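Side-chain contacts in endoglucanase (Komagataeibacter sucrofermentans, PDB 6VC5), which probably hydrolyses internal (1->4)-beta-D-glucosidic linkages in cellulose and related beta-glucans, as a member of glycosyl hydrolase family 8: residues Asn88-Asp93 / Gly121-Leu126; Leu126-Val131 / Thr135-Gly140; Val150-Ser155 / Leu182-Lys187; Ser155-Pro160 / Thr175-Asp180; Asp198-Asn203 / Asn207-Ala212. All blocks are in the same frame, centred on the assembly; numbering follows the deposited sequence.

How the contacts relate
Starting from the N terminus, contact 1 closes a loop made almost wholly of helix, setting the start of helix 90-106 against the end of helix 110-126. Contact 2 takes over at Leu-126, the residue the two share, and closes the tight hairpin of strands 128-131 and 134-137. Contact 3 spans an excursion about as long as that of contact 1, from strand 149-152 to the end of helix 172-187. Contact 4 is nested inside that loop, shares Ser-155 with contact 3 and uses the same helix. Contact 5 follows in series as a second hairpin, whose strand 200-203 lies beside strand 149-152. None cross; together they join the helical body to its two small sheets.

Contact 1 (Asn88-Asp93 / Gly121-Leu126); sequences NATDGD and GDVLKL
The chi1 of Val-123, 171°, sets CG1 opposite the backbone N and CG2 opposite the carbonyl carbon, a fork whose two methyls reach the first turn of helix 90-106. CG2 meets CB of Asp-93 at 4.1 Å, and CG1 faces CG2 of Thr-90 at 4.4 Å. This is helix-to-helix packing in the (alpha/alpha)6 barrel expected of glycosyl hydrolase family 8: the last turn of helix 110-126 rests against the beginning of the helix before it in the chain. The contact is small and loose. A single valine serves both partners, and the nearest pair of CA atoms, Thr-90 and Val-123, is 7.5 Å apart.

Although Val-123 touches the methylene of Asp-93, the carboxylate is occupied elsewhere. One of its oxygens, OD1, accepts the backbone N-H of Phe-71, while OD2 receives the amide of Asn-88. Thr-90 is likewise divided by function, with CG2 given to the valine and OG1 hydrogen-bonded to the carbonyl of Leu-138. Buried polar tips are therefore satisfied around an apolar point of touch. Trp-174 of helix 172-187 and Leu-137 of strand 134-137 also pack on Val-123.

Ala-89 occupies the N-cap position, and its O takes the N-H of Asp-93 at 3.1 Å, the bond that begins the helix. A second link joins the same turn to the preceding loop: Asn-88 ND2 gives a hydrogen to Asp-93 OD2 over 2.8 Å, at 159°, with the oxygen only 14° out of the asparagine's amide plane.

Contact 2 (Leu126-Val131 / Thr135-Gly140); sequences LMTKSV and TVLLPG
Met-127 lies alongside the loop Leu-138 to Gly-140, at the foot of the antiparallel beta hairpin formed by strands 128-131 and 134-137. Its CB passes Leu-138 O at 4.1 Å. From there the chain bends at chi2 (-70°), and this bend carries SD over the backbone of Gly-140, 3.7 Å from its C atom. SD also touches CB of Leu-138. A second bend, at chi3, keeps CE above the same glycine, 4.0 Å from Gly-140 C.

The backbone of the methionine is engaged as well: its O accepts the N-H of Leu-138 at 2.8 Å, extending the hairpin's bonding one step beyond the strands. Within them, Lys-129 and Val-136 form a hydrogen-bonded pair, linked in both directions. At the far end of the pair, CG2 of Val-131 meets CG2 of Val-136 at 3.8 Å, the two side chains crossing at about a right angle. On the face that carries Thr-128 and Thr-135, CB of Thr-128 rests on CG2 of Thr-135 at 3.9 Å, and further out a water joins Ser-130 OG (3.0 Å) to Thr-135 OG1 (2.9 Å).

The hairpin sits between helices. Thr-128 OG1 bonds back to Leu-124 O in helix 110-126, and Leu-137 packs on Leu-94 of helix 90-106. Lys-176 and Asp-180 of helix 172-187 bind Thr-135, while Val-136 packs on both Ile-184 of that helix and Leu-152 of strand 149-152.

Contact 3 (Val150-Ser155 / Leu182-Lys187); sequences VTLNLS and LQIIAK
Leu-154 and Leu-152 meet Ile-184 and Ile-185 where the chain, leaving strand 149-152 for a short 3-10 turn, passes the last turns of helix 172-187. The contact thus joins an edge strand of the three-stranded antiparallel sheet, and the 3-10 segment after it, to a helix, in a protein whose family is expected to form an (alpha/alpha)6 barrel. All four side chains are buried.

The contacts across it are all between apolar side chains. Leu-154 has CG on the side away from its carbonyl carbon (chi1 -62°), which extends its branches toward the helix. Its CD2 lands on the branch methyl CG2 of Ile-184 at 3.7 Å, and the two chains cross obliquely. The same CD2 lies 4.0 Å from CG1 of Ile-185, and CD1 of Leu-154 is 4.1 Å from that CG1. Leu-154 and Ile-185 slide past one another in opposite directions, with the isoleucine's methylene against both leucine branches. Leu-152 contributes more lightly, its CD1 reaching CG2 of Ile-184 at 4.4 Å.

Further apolar groups complete the cluster: Val-136 touches Leu-152 and Ile-184, and Val-226 and Leu-230 of helix 225-232 pack on Leu-154 and Ile-185 respectively.

Hydrogen bonds are found within the turn itself. Asn-153 gives its ND2 to OD2 of Asp-222, and its OD1 takes a weak bond from the N-H of Ser-155. The shorter bond comes from the same serine: OG donates to Asn-153 OD1 at 2.6 Å, from 36° above the carbonyl plane.

Contact 4 (Ser155-Pro160 / Thr175-Asp180); sequences SYYVMP and TKVMGD
A helical hairpin, helix 159-169 turning back as helix 172-187, brings Tyr-157 and Met-159 against Val-177 and Met-178; helical hairpins recur in the (alpha/alpha)6 barrel expected of this family. Tyr-157 and Val-158 are each the centre of an inverse gamma turn, and Val-158 is the N-cap of the first helix.

Tyr-157 approaches with its ring edge. CE1 lies 3.8 Å from Val-177 O, which sits near the ring plane, and 4.2 Å from CG1 of the same valine, the two side chains crossing at a slant.

Met-159 turns sharply at chi2 (-64°), which brings its end nearer the second helix than its CB direction suggests. SD comes to 4.1 Å from CG of Met-178 and CE to 3.9 Å from Met-178 O, as the two methionines run past each other in opposite directions. Leu-162 of helix 159-169 packs on Tyr-157 and Met-178.

On the helix itself, Lys-176 NZ forms a salt bridge one turn on with Asp-180 OD2, at 3.1 Å and on its syn lone pair, on the side of the helix that meets strand 134-137.

That strand reaches the tyrosine too, as Leu-137 N donates to its OH. The hydroxyl in turn donates to a water 2.7 Å away, in the ring plane, and this water donates onward to Val-177 O at 2.8 Å.

Contact 5 (Asp198-Asn203 / Asn207-Ala212); sequences DWLSIN and NAFSIA
Trp-199 to Asn-203 and Asn-207 to Ala-212 run antiparallel, joined by five backbone hydrogen bonds, from Trp-199 O with Ala-212 N at the open end to Asn-203 O with Asn-207 N at the turn.

Ile-202 and Phe-209 pair on one face, lying side by side and pointing the same way. With CG1 anti to its carbonyl carbon (chi1 -58°), the isoleucine lays that atom over the centre of the phenylalanine ring, 4.1 Å from the centroid and 12° off the normal, a CH-pi contact. CD1 of Ile-202 continues over the same ring to CZ of Phe-209 at 3.8 Å, while CG2 of Ile-202 points to Asn-207 OD1 at 3.6 Å. CD2 of Leu-200 approaches the ring obliquely, 4.1 Å from CD2 of Phe-209, and CD1 of Leu-200 comes to 3.4 Å from Ser-210 O. The ring is also in cation-pi contact with Lys-187.

On the opposite face Ser-201 CB meets Ser-210 OG at 3.6 Å. At the open end CB of Trp-199 touches CB of Ala-212 at 3.8 Å, while the indole stacks on Trp-215. Near the turn Asn-207 has positive phi (71°), and a water donates to both Asn-203 O and Asn-207 OD1.

The whole is a beta hairpin made of the central strand 200-203 and the edge strand 209-211 of a three-stranded antiparallel sheet whose other edge is strand 149-152, laid against helix 172-187 through Ile-184.

Contact 1 (Asn88-Asp93 / Gly121-Leu126)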
# COMPACT_ATOMS: atom_id res chain seq x y z
N ASN A 88 7.34 5.53 11.56
CA ASN A 88 7.11 5.45 10.13
C ASN A 88 6.04 4.40 9.83
O ASN A 88 5.65 3.59 10.68
CB ASN A 88 8.40 5.08 9.42
CG ASN A 88 8.84 3.67 9.73
OD1 ASN A 88 9.10 3.34 10.90
ND2 ASN A 88 8.88 2.81 8.70
N ALA A 89 5.54 4.45 8.60
CA ALA A 89 4.67 3.42 8.05
C ALA A 89 5.33 2.91 6.79
O ALA A 89 5.52 3.66 5.82
CB ALA A 89 3.27 3.97 7.74
N THR A 90 5.69 1.63 6.79
CA THR A 90 6.53 1.10 5.72
C THR A 90 5.85 1.18 4.35
O THR A 90 6.53 1.32 3.33
CB THR A 90 6.92 -0.33 6.09
OG1 THR A 90 7.67 -0.29 7.31
CG2 THR A 90 7.80 -0.96 5.02
N ASP A 91 4.51 1.12 4.30
CA ASP A 91 3.87 1.24 2.99
C ASP A 91 4.03 2.65 2.43
O ASP A 91 4.25 2.81 1.22
CB ASP A 91 2.41 0.76 3.03
CG ASP A 91 1.49 1.65 3.84
OD1 ASP A 91 1.93 2.28 4.82
OD2 ASP A 91 0.28 1.66 3.51
N GLY A 92 3.97 3.67 3.28
CA GLY A 92 4.26 5.02 2.82
C GLY A 92 5.68 5.15 2.30
O GLY A 92 5.92 5.71 1.23
N ASP A 93 6.65 4.62 3.06
CA ASP A 93 8.05 4.64 2.61
C ASP A 93 8.19 3.99 1.23
O ASP A 93 8.84 4.55 0.33
CB ASP A 93 8.94 3.92 3.63
CG ASP A 93 8.80 4.46 5.06
OD1 ASP A 93 8.62 5.68 5.26
OD2 ASP A 93 8.92 3.65 6.01
N GLY A 121 17.29 1.50 0.67
CA GLY A 121 18.38 1.04 1.52
C GLY A 121 18.00 1.02 2.99
O GLY A 121 18.33 0.08 3.72
N ASP A 122 17.31 2.06 3.45
CA ASP A 122 16.91 2.11 4.85
C ASP A 122 15.73 1.20 5.18
O ASP A 122 15.65 0.69 6.30
CB ASP A 122 16.68 3.56 5.28
CG ASP A 122 17.97 4.25 5.71
OD1 ASP A 122 18.94 3.52 6.05
OD2 ASP A 122 18.03 5.49 5.70
N VAL A 123 14.80 0.97 4.25
CA VAL A 123 13.79 -0.06 4.48
C VAL A 123 14.44 -1.42 4.68
O VAL A 123 14.12 -2.15 5.63
CB VAL A 123 12.77 -0.09 3.32
CG1 VAL A 123 11.84 -1.32 3.44
CG2 VAL A 123 11.95 1.18 3.30
N LEU A 124 15.38 -1.78 3.81
CA LEU A 124 16.04 -3.07 3.93
C LEU A 124 16.82 -3.17 5.23
O LEU A 124 16.81 -4.22 5.90
CB LEU A 124 16.97 -3.29 2.74
CG LEU A 124 17.43 -4.72 2.45
CD1 LEU A 124 16.24 -5.61 2.16
CD2 LEU A 124 18.42 -4.73 1.29
N LYS A 125 17.49 -2.08 5.62
CA LYS A 125 18.35 -2.10 6.80
C LYS A 125 17.55 -2.05 8.10
O LYS A 125 17.87 -2.75 9.06
CB LYS A 125 19.35 -0.95 6.73
CG LYS A 125 20.26 -0.84 7.94
CD LYS A 125 20.75 0.60 8.12
CE LYS A 125 21.92 0.93 7.20
NZ LYS A 125 23.04 1.58 7.94
N LEU A 126 16.51 -1.21 8.17
CA LEU A 126 15.82 -0.94 9.42
C LEU A 126 14.49 -1.67 9.57
O LEU A 126 14.03 -1.84 10.71
CB LEU A 126 15.56 0.56 9.58
CG LEU A 126 16.80 1.46 9.46
CD1 LEU A 126 16.38 2.91 9.44
CD2 LEU A 126 17.79 1.19 10.59

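Contact 2 (Leu126-Val131 / Thr135-Gly140)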
# COMPACT_ATOMS: atom_id res chain seq x y z
N LEU A 126 16.51 -1.21 8.17
CA LEU A 126 15.82 -0.94 9.42
C LEU A 126 14.49 -1.67 9.57
O LEU A 126 14.03 -1.84 10.71
CB LEU A 126 15.56 0.56 9.58
CG LEU A 126 16.80 1.46 9.46
CD1 LEU A 126 16.38 2.91 9.44
CD2 LEU A 126 17.79 1.19 10.59
N MET A 127 13.86 -2.09 8.48
CA MET A 127 12.50 -2.62 8.53
C MET A 127 12.41 -4.08 8.13
O MET A 127 11.33 -4.55 7.77
CB MET A 127 11.54 -1.80 7.66
CG MET A 127 11.33 -0.39 8.15
SD MET A 127 10.35 -0.30 9.71
CE MET A 127 11.54 0.54 10.71
N THR A 128 13.53 -4.80 8.14
CA THR A 128 13.49 -6.24 7.95
C THR A 128 14.00 -6.93 9.20
O THR A 128 14.84 -6.40 9.93
CB THR A 128 14.25 -6.70 6.69
OG1 THR A 128 15.65 -6.42 6.82
CG2 THR A 128 13.68 -6.00 5.44
N LYS A 129 13.48 -8.13 9.45
CA LYS A 129 13.86 -8.88 10.64
C LYS A 129 13.80 -10.37 10.32
O LYS A 129 12.92 -10.82 9.57
CB LYS A 129 12.89 -8.56 11.78
CG LYS A 129 13.07 -9.41 13.03
CD LYS A 129 14.03 -8.76 14.01
CE LYS A 129 14.34 -9.71 15.16
NZ LYS A 129 13.40 -9.51 16.30
N SER A 130 14.75 -11.13 10.86
CA SER A 130 14.70 -12.59 10.74
C SER A 130 13.69 -13.13 11.75
O SER A 130 13.80 -12.85 12.95
CB SER A 130 16.08 -13.19 11.00
OG SER A 130 17.02 -12.71 10.06
N VAL A 131 12.71 -13.88 11.26
CA VAL A 131 11.64 -14.46 12.07
C VAL A 131 11.46 -15.91 11.61
O VAL A 131 11.03 -16.15 10.49
CB VAL A 131 10.32 -13.70 11.91
CG1 VAL A 131 9.17 -14.46 12.57
CG2 VAL A 131 10.46 -12.29 12.48
N THR A 135 12.65 -13.82 6.35
CA THR A 135 12.99 -12.42 6.54
C THR A 135 11.70 -11.65 6.28
O THR A 135 11.13 -11.77 5.19
CB THR A 135 14.07 -11.98 5.56
OG1 THR A 135 15.26 -12.74 5.80
CG2 THR A 135 14.36 -10.50 5.75
N VAL A 136 11.23 -10.91 7.28
CA VAL A 136 9.93 -10.25 7.20
C VAL A 136 10.12 -8.75 7.05
O VAL A 136 11.16 -8.18 7.40
CB VAL A 136 9.00 -10.55 8.40
CG1 VAL A 136 8.84 -12.06 8.59
CG2 VAL A 136 9.51 -9.87 9.66
N LEU A 137 9.08 -8.10 6.52
CA LEU A 137 9.00 -6.65 6.40
C LEU A 137 8.13 -6.10 7.52
O LEU A 137 6.93 -6.37 7.57
CB LEU A 137 8.39 -6.32 5.04
CG LEU A 137 8.42 -4.85 4.64
CD1 LEU A 137 9.84 -4.44 4.30
CD2 LEU A 137 7.49 -4.63 3.45
N LEU A 138 8.74 -5.31 8.43
CA LEU A 138 8.02 -4.73 9.56
C LEU A 138 7.17 -3.55 9.09
O LEU A 138 7.57 -2.80 8.19
CB LEU A 138 9.01 -4.23 10.60
CG LEU A 138 9.96 -5.27 11.17
CD1 LEU A 138 11.00 -4.62 12.08
CD2 LEU A 138 9.14 -6.31 11.91
N PRO A 139 5.99 -3.34 9.69
CA PRO A 139 5.12 -2.22 9.27
C PRO A 139 5.58 -0.87 9.77
O PRO A 139 5.07 0.15 9.28
CB PRO A 139 3.75 -2.56 9.88
CG PRO A 139 3.88 -3.89 10.52
CD PRO A 139 5.32 -4.25 10.64
N GLY A 140 6.49 -0.83 10.73
CA GLY A 140 6.96 0.43 11.31
C GLY A 140 7.94 0.14 12.42
O GLY A 140 8.09 -1.00 12.88
O HOH W 1 16.36 -14.56 7.79

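Contact 3 (Val150-Ser155 / Leu182-Lys187)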
# COMPACT_ATOMS: atom_id res chain seq x y z
N VAL A 150 5.84 -10.77 16.45
CA VAL A 150 5.93 -9.72 15.45
C VAL A 150 4.55 -9.56 14.83
O VAL A 150 3.85 -10.55 14.58
CB VAL A 150 7.02 -9.99 14.39
CG1 VAL A 150 6.68 -11.20 13.53
CG2 VAL A 150 7.22 -8.75 13.53
N THR A 151 4.14 -8.30 14.62
CA THR A 151 2.92 -7.99 13.89
C THR A 151 3.28 -7.53 12.49
O THR A 151 4.12 -6.64 12.32
CB THR A 151 2.15 -6.87 14.60
OG1 THR A 151 1.81 -7.29 15.93
CG2 THR A 151 0.87 -6.49 13.80
N LEU A 152 2.66 -8.14 11.48
CA LEU A 152 2.88 -7.74 10.11
C LEU A 152 1.58 -7.24 9.50
O LEU A 152 0.49 -7.71 9.84
CB LEU A 152 3.40 -8.92 9.26
CG LEU A 152 4.65 -9.65 9.77
CD1 LEU A 152 5.00 -10.80 8.81
CD2 LEU A 152 5.81 -8.68 9.90
N ASN A 153 1.70 -6.27 8.61
CA ASN A 153 0.58 -5.85 7.78
C ASN A 153 0.91 -6.33 6.37
O ASN A 153 1.82 -5.79 5.74
CB ASN A 153 0.39 -4.34 7.85
CG ASN A 153 -0.90 -3.90 7.24
OD1 ASN A 153 -1.26 -4.36 6.15
ND2 ASN A 153 -1.64 -3.05 7.94
N LEU A 154 0.19 -7.34 5.89
CA LEU A 154 0.54 -7.93 4.60
C LEU A 154 0.32 -6.95 3.45
O LEU A 154 0.99 -7.03 2.43
CB LEU A 154 -0.24 -9.24 4.39
CG LEU A 154 0.06 -10.33 5.43
CD1 LEU A 154 -0.83 -11.54 5.20
CD2 LEU A 154 1.54 -10.71 5.38
N SER A 155 -0.61 -6.00 3.62
CA SER A 155 -0.83 -4.98 2.60
C SER A 155 0.31 -3.99 2.51
O SER A 155 0.31 -3.17 1.59
CB SER A 155 -2.14 -4.22 2.86
OG SER A 155 -2.00 -3.26 3.90
N LEU A 182 5.52 -13.99 -0.07
CA LEU A 182 4.55 -14.86 -0.73
C LEU A 182 4.25 -16.10 0.11
O LEU A 182 3.09 -16.54 0.19
CB LEU A 182 5.06 -15.27 -2.11
CG LEU A 182 5.11 -14.13 -3.12
CD1 LEU A 182 5.85 -14.55 -4.39
CD2 LEU A 182 3.71 -13.68 -3.45
N GLN A 183 5.28 -16.67 0.74
CA GLN A 183 5.07 -17.82 1.63
C GLN A 183 4.20 -17.43 2.82
O GLN A 183 3.30 -18.19 3.21
CB GLN A 183 6.42 -18.34 2.12
CG GLN A 183 7.26 -19.02 1.07
CD GLN A 183 8.52 -19.62 1.65
OE1 GLN A 183 9.52 -19.79 0.95
NE2 GLN A 183 8.47 -19.96 2.94
N ILE A 184 4.46 -16.27 3.41
CA ILE A 184 3.69 -15.81 4.56
C ILE A 184 2.24 -15.54 4.17
O ILE A 184 1.30 -15.88 4.91
CB ILE A 184 4.36 -14.57 5.18
CG1 ILE A 184 5.66 -14.96 5.87
CG2 ILE A 184 3.40 -13.86 6.13
CD1 ILE A 184 6.66 -13.82 6.01
N ILE A 185 2.02 -14.92 3.01
CA ILE A 185 0.66 -14.64 2.55
C ILE A 185 -0.10 -15.94 2.28
O ILE A 185 -1.28 -16.06 2.62
CB ILE A 185 0.66 -13.72 1.32
CG1 ILE A 185 1.11 -12.31 1.72
CG2 ILE A 185 -0.72 -13.68 0.68
CD1 ILE A 185 1.44 -11.42 0.54
N ALA A 186 0.56 -16.92 1.67
CA ALA A 186 -0.10 -18.19 1.41
C ALA A 186 -0.55 -18.86 2.71
O ALA A 186 -1.66 -19.39 2.79
CB ALA A 186 0.83 -19.12 0.64
N LYS A 187 0.28 -18.79 3.76
CA LYS A 187 -0.02 -19.49 5.00
C LYS A 187 -0.93 -18.69 5.93
O LYS A 187 -1.76 -19.27 6.64
CB LYS A 187 1.27 -19.85 5.74
CG LYS A 187 0.99 -20.73 6.94
CD LYS A 187 2.20 -20.91 7.79
CE LYS A 187 2.06 -22.15 8.65
NZ LYS A 187 0.70 -22.25 9.25

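Contact 4 (Ser155-Pro160 / Thr175-Asp180)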
# COMPACT_ATOMS: atom_id res chain seq x y z
N SER A 155 -0.61 -6.00 3.62
CA SER A 155 -0.83 -4.98 2.60
C SER A 155 0.31 -3.99 2.51
O SER A 155 0.31 -3.17 1.59
CB SER A 155 -2.14 -4.22 2.86
OG SER A 155 -2.00 -3.26 3.90
N TYR A 156 1.27 -4.01 3.45
CA TYR A 156 2.42 -3.14 3.30
C TYR A 156 3.48 -3.74 2.39
O TYR A 156 4.47 -3.06 2.09
CB TYR A 156 3.04 -2.77 4.66
CG TYR A 156 2.23 -1.83 5.54
CD1 TYR A 156 0.87 -1.59 5.30
CD2 TYR A 156 2.81 -1.19 6.62
CE1 TYR A 156 0.13 -0.74 6.12
CE2 TYR A 156 2.09 -0.35 7.44
CZ TYR A 156 0.75 -0.12 7.20
OH TYR A 156 0.04 0.72 8.02
N TYR A 157 3.31 -4.99 1.96
CA TYR A 157 4.15 -5.59 0.93
C TYR A 157 3.70 -5.02 -0.41
O TYR A 157 2.94 -5.63 -1.17
CB TYR A 157 4.04 -7.11 0.95
CG TYR A 157 4.86 -7.80 2.01
CD1 TYR A 157 6.08 -8.38 1.70
CD2 TYR A 157 4.41 -7.88 3.32
CE1 TYR A 157 6.83 -9.03 2.66
CE2 TYR A 157 5.15 -8.52 4.30
CZ TYR A 157 6.36 -9.10 3.96
OH TYR A 157 7.10 -9.74 4.94
N VAL A 158 4.16 -3.80 -0.67
CA VAL A 158 3.84 -3.12 -1.92
C VAL A 158 4.70 -3.78 -2.99
O VAL A 158 5.80 -3.31 -3.31
CB VAL A 158 4.09 -1.60 -1.78
CG1 VAL A 158 3.76 -0.86 -3.08
CG2 VAL A 158 3.28 -1.03 -0.61
N MET A 159 4.20 -4.89 -3.53
CA MET A 159 5.06 -5.76 -4.33
C MET A 159 5.72 -5.07 -5.52
O MET A 159 6.91 -5.32 -5.76
CB MET A 159 4.33 -7.06 -4.68
CG MET A 159 4.09 -8.00 -3.48
SD MET A 159 5.61 -8.65 -2.71
CE MET A 159 4.96 -10.09 -1.80
N PRO A 160 5.05 -4.20 -6.30
CA PRO A 160 5.76 -3.52 -7.40
C PRO A 160 6.90 -2.63 -6.92
O PRO A 160 7.84 -2.36 -7.68
CB PRO A 160 4.66 -2.67 -8.05
CG PRO A 160 3.39 -3.40 -7.71
CD PRO A 160 3.59 -3.95 -6.34
N THR A 175 14.96 -10.21 -3.13
CA THR A 175 14.33 -11.43 -3.62
C THR A 175 13.85 -12.29 -2.46
O THR A 175 12.76 -12.87 -2.51
CB THR A 175 15.34 -12.19 -4.49
OG1 THR A 175 15.81 -11.32 -5.52
CG2 THR A 175 14.69 -13.42 -5.11
N LYS A 176 14.65 -12.37 -1.39
CA LYS A 176 14.27 -13.17 -0.23
C LYS A 176 13.07 -12.57 0.49
O LYS A 176 12.16 -13.30 0.90
CB LYS A 176 15.45 -13.32 0.73
CG LYS A 176 15.17 -14.24 1.91
CD LYS A 176 16.40 -14.41 2.79
CE LYS A 176 16.29 -15.67 3.64
NZ LYS A 176 15.34 -15.51 4.78
N VAL A 177 13.04 -11.24 0.63
CA VAL A 177 11.90 -10.59 1.27
C VAL A 177 10.62 -10.86 0.49
O VAL A 177 9.57 -11.19 1.08
CB VAL A 177 12.16 -9.08 1.43
CG1 VAL A 177 10.87 -8.38 1.90
CG2 VAL A 177 13.27 -8.84 2.41
N MET A 178 10.67 -10.72 -0.84
CA MET A 178 9.50 -10.96 -1.68
C MET A 178 9.06 -12.42 -1.61
O MET A 178 7.86 -12.71 -1.47
CB MET A 178 9.82 -10.58 -3.14
CG MET A 178 9.65 -9.09 -3.48
SD MET A 178 9.98 -8.69 -5.24
CE MET A 178 11.78 -8.63 -5.27
N GLY A 179 10.01 -13.35 -1.71
CA GLY A 179 9.66 -14.76 -1.72
C GLY A 179 9.14 -15.24 -0.39
O GLY A 179 8.20 -16.04 -0.33
N ASP A 180 9.75 -14.78 0.71
CA ASP A 180 9.20 -15.11 2.02
C ASP A 180 7.84 -14.46 2.21
O ASP A 180 6.96 -15.05 2.85
CB ASP A 180 10.16 -14.68 3.13
CG ASP A 180 11.44 -15.52 3.16
OD1 ASP A 180 11.50 -16.54 2.45
OD2 ASP A 180 12.38 -15.15 3.90
O HOH W 2 9.03 -11.28 3.78

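Contact 5 (Asp198-Asn203 / Asn207-Ala212)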
# COMPACT_ATOMS: atom_id res chain seq x y z
N ASP A 198 -6.09 -8.01 7.99
CA ASP A 198 -5.45 -6.69 8.04
C ASP A 198 -4.12 -6.75 8.78
O ASP A 198 -3.13 -6.14 8.35
CB ASP A 198 -6.37 -5.68 8.74
CG ASP A 198 -7.66 -5.38 7.97
OD1 ASP A 198 -7.67 -5.37 6.71
OD2 ASP A 198 -8.67 -5.09 8.66
N TRP A 199 -4.06 -7.51 9.88
CA TRP A 199 -2.89 -7.56 10.76
C TRP A 199 -2.65 -9.01 11.16
O TRP A 199 -3.54 -9.65 11.74
CB TRP A 199 -3.14 -6.71 12.01
CG TRP A 199 -3.35 -5.24 11.70
CD1 TRP A 199 -4.54 -4.58 11.57
CD2 TRP A 199 -2.33 -4.26 11.49
NE1 TRP A 199 -4.32 -3.25 11.27
CE2 TRP A 199 -2.97 -3.03 11.22
CE3 TRP A 199 -0.93 -4.31 11.49
CZ2 TRP A 199 -2.25 -1.85 10.98
CZ3 TRP A 199 -0.22 -3.14 11.24
CH2 TRP A 199 -0.88 -1.94 10.99
N LEU A 200 -1.44 -9.50 10.89
CA LEU A 200 -1.03 -10.88 11.16
C LEU A 200 -0.02 -10.87 12.31
O LEU A 200 0.79 -9.95 12.42
CB LEU A 200 -0.35 -11.46 9.91
CG LEU A 200 0.16 -12.88 10.03
CD1 LEU A 200 -1.01 -13.85 9.97
CD2 LEU A 200 1.15 -13.16 8.91
N SER A 201 -0.08 -11.89 13.16
CA SER A 201 0.93 -12.09 14.20
C SER A 201 1.70 -13.38 13.94
O SER A 201 1.11 -14.42 13.61
CB SER A 201 0.26 -12.14 15.57
OG SER A 201 1.24 -12.16 16.60
N ILE A 202 3.03 -13.34 14.11
CA ILE A 202 3.86 -14.54 14.11
C ILE A 202 4.55 -14.62 15.47
O ILE A 202 5.18 -13.65 15.90
CB ILE A 202 4.90 -14.55 12.98
CG1 ILE A 202 4.23 -14.43 11.61
CG2 ILE A 202 5.74 -15.84 13.03
CD1 ILE A 202 5.22 -14.38 10.43
N ASN A 203 4.39 -15.75 16.16
CA ASN A 203 5.04 -15.94 17.44
C ASN A 203 6.53 -16.22 17.22
O ASN A 203 6.90 -17.09 16.43
CB ASN A 203 4.38 -17.09 18.19
CG ASN A 203 4.89 -17.22 19.60
OD1 ASN A 203 6.02 -17.65 19.82
ND2 ASN A 203 4.10 -16.77 20.57
N ASN A 207 6.93 -19.85 15.82
CA ASN A 207 6.58 -19.63 14.42
C ASN A 207 5.10 -19.86 14.12
O ASN A 207 4.72 -19.95 12.94
CB ASN A 207 7.45 -20.42 13.43
CG ASN A 207 7.55 -19.75 12.08
OD1 ASN A 207 7.85 -18.55 11.98
ND2 ASN A 207 7.28 -20.50 11.02
N ALA A 208 4.25 -19.96 15.14
CA ALA A 208 2.82 -20.10 14.90
C ALA A 208 2.22 -18.78 14.41
O ALA A 208 2.59 -17.70 14.90
CB ALA A 208 2.10 -20.52 16.18
N PHE A 209 1.29 -18.87 13.47
CA PHE A 209 0.62 -17.73 12.85
C PHE A 209 -0.76 -17.53 13.46
O PHE A 209 -1.50 -18.50 13.70
CB PHE A 209 0.39 -17.98 11.35
CG PHE A 209 1.60 -17.79 10.47
CD1 PHE A 209 2.87 -18.25 10.84
CD2 PHE A 209 1.45 -17.19 9.24
CE1 PHE A 209 3.96 -18.08 9.98
CE2 PHE A 209 2.54 -17.01 8.39
CZ PHE A 209 3.80 -17.47 8.76
N SER A 210 -1.14 -16.27 13.65
CA SER A 210 -2.46 -15.95 14.18
C SER A 210 -2.89 -14.57 13.70
O SER A 210 -2.10 -13.79 13.16
CB SER A 210 -2.49 -16.04 15.71
OG SER A 210 -1.52 -15.18 16.27
N ILE A 211 -4.17 -14.26 13.89
CA ILE A 211 -4.66 -12.92 13.65
C ILE A 211 -4.21 -12.04 14.81
O ILE A 211 -4.36 -12.42 15.98
CB ILE A 211 -6.19 -12.94 13.51
CG1 ILE A 211 -6.63 -13.86 12.37
CG2 ILE A 211 -6.72 -11.53 13.28
CD1 ILE A 211 -8.12 -14.19 12.40
N ALA A 212 -3.64 -10.88 14.50
CA ALA A 212 -3.02 -10.08 15.56
C ALA A 212 -4.07 -9.51 16.50
O ALA A 212 -5.15 -9.10 16.08
CB ALA A 212 -2.24 -8.92 14.94
O HOH W 3 9.12 -17.47 14.41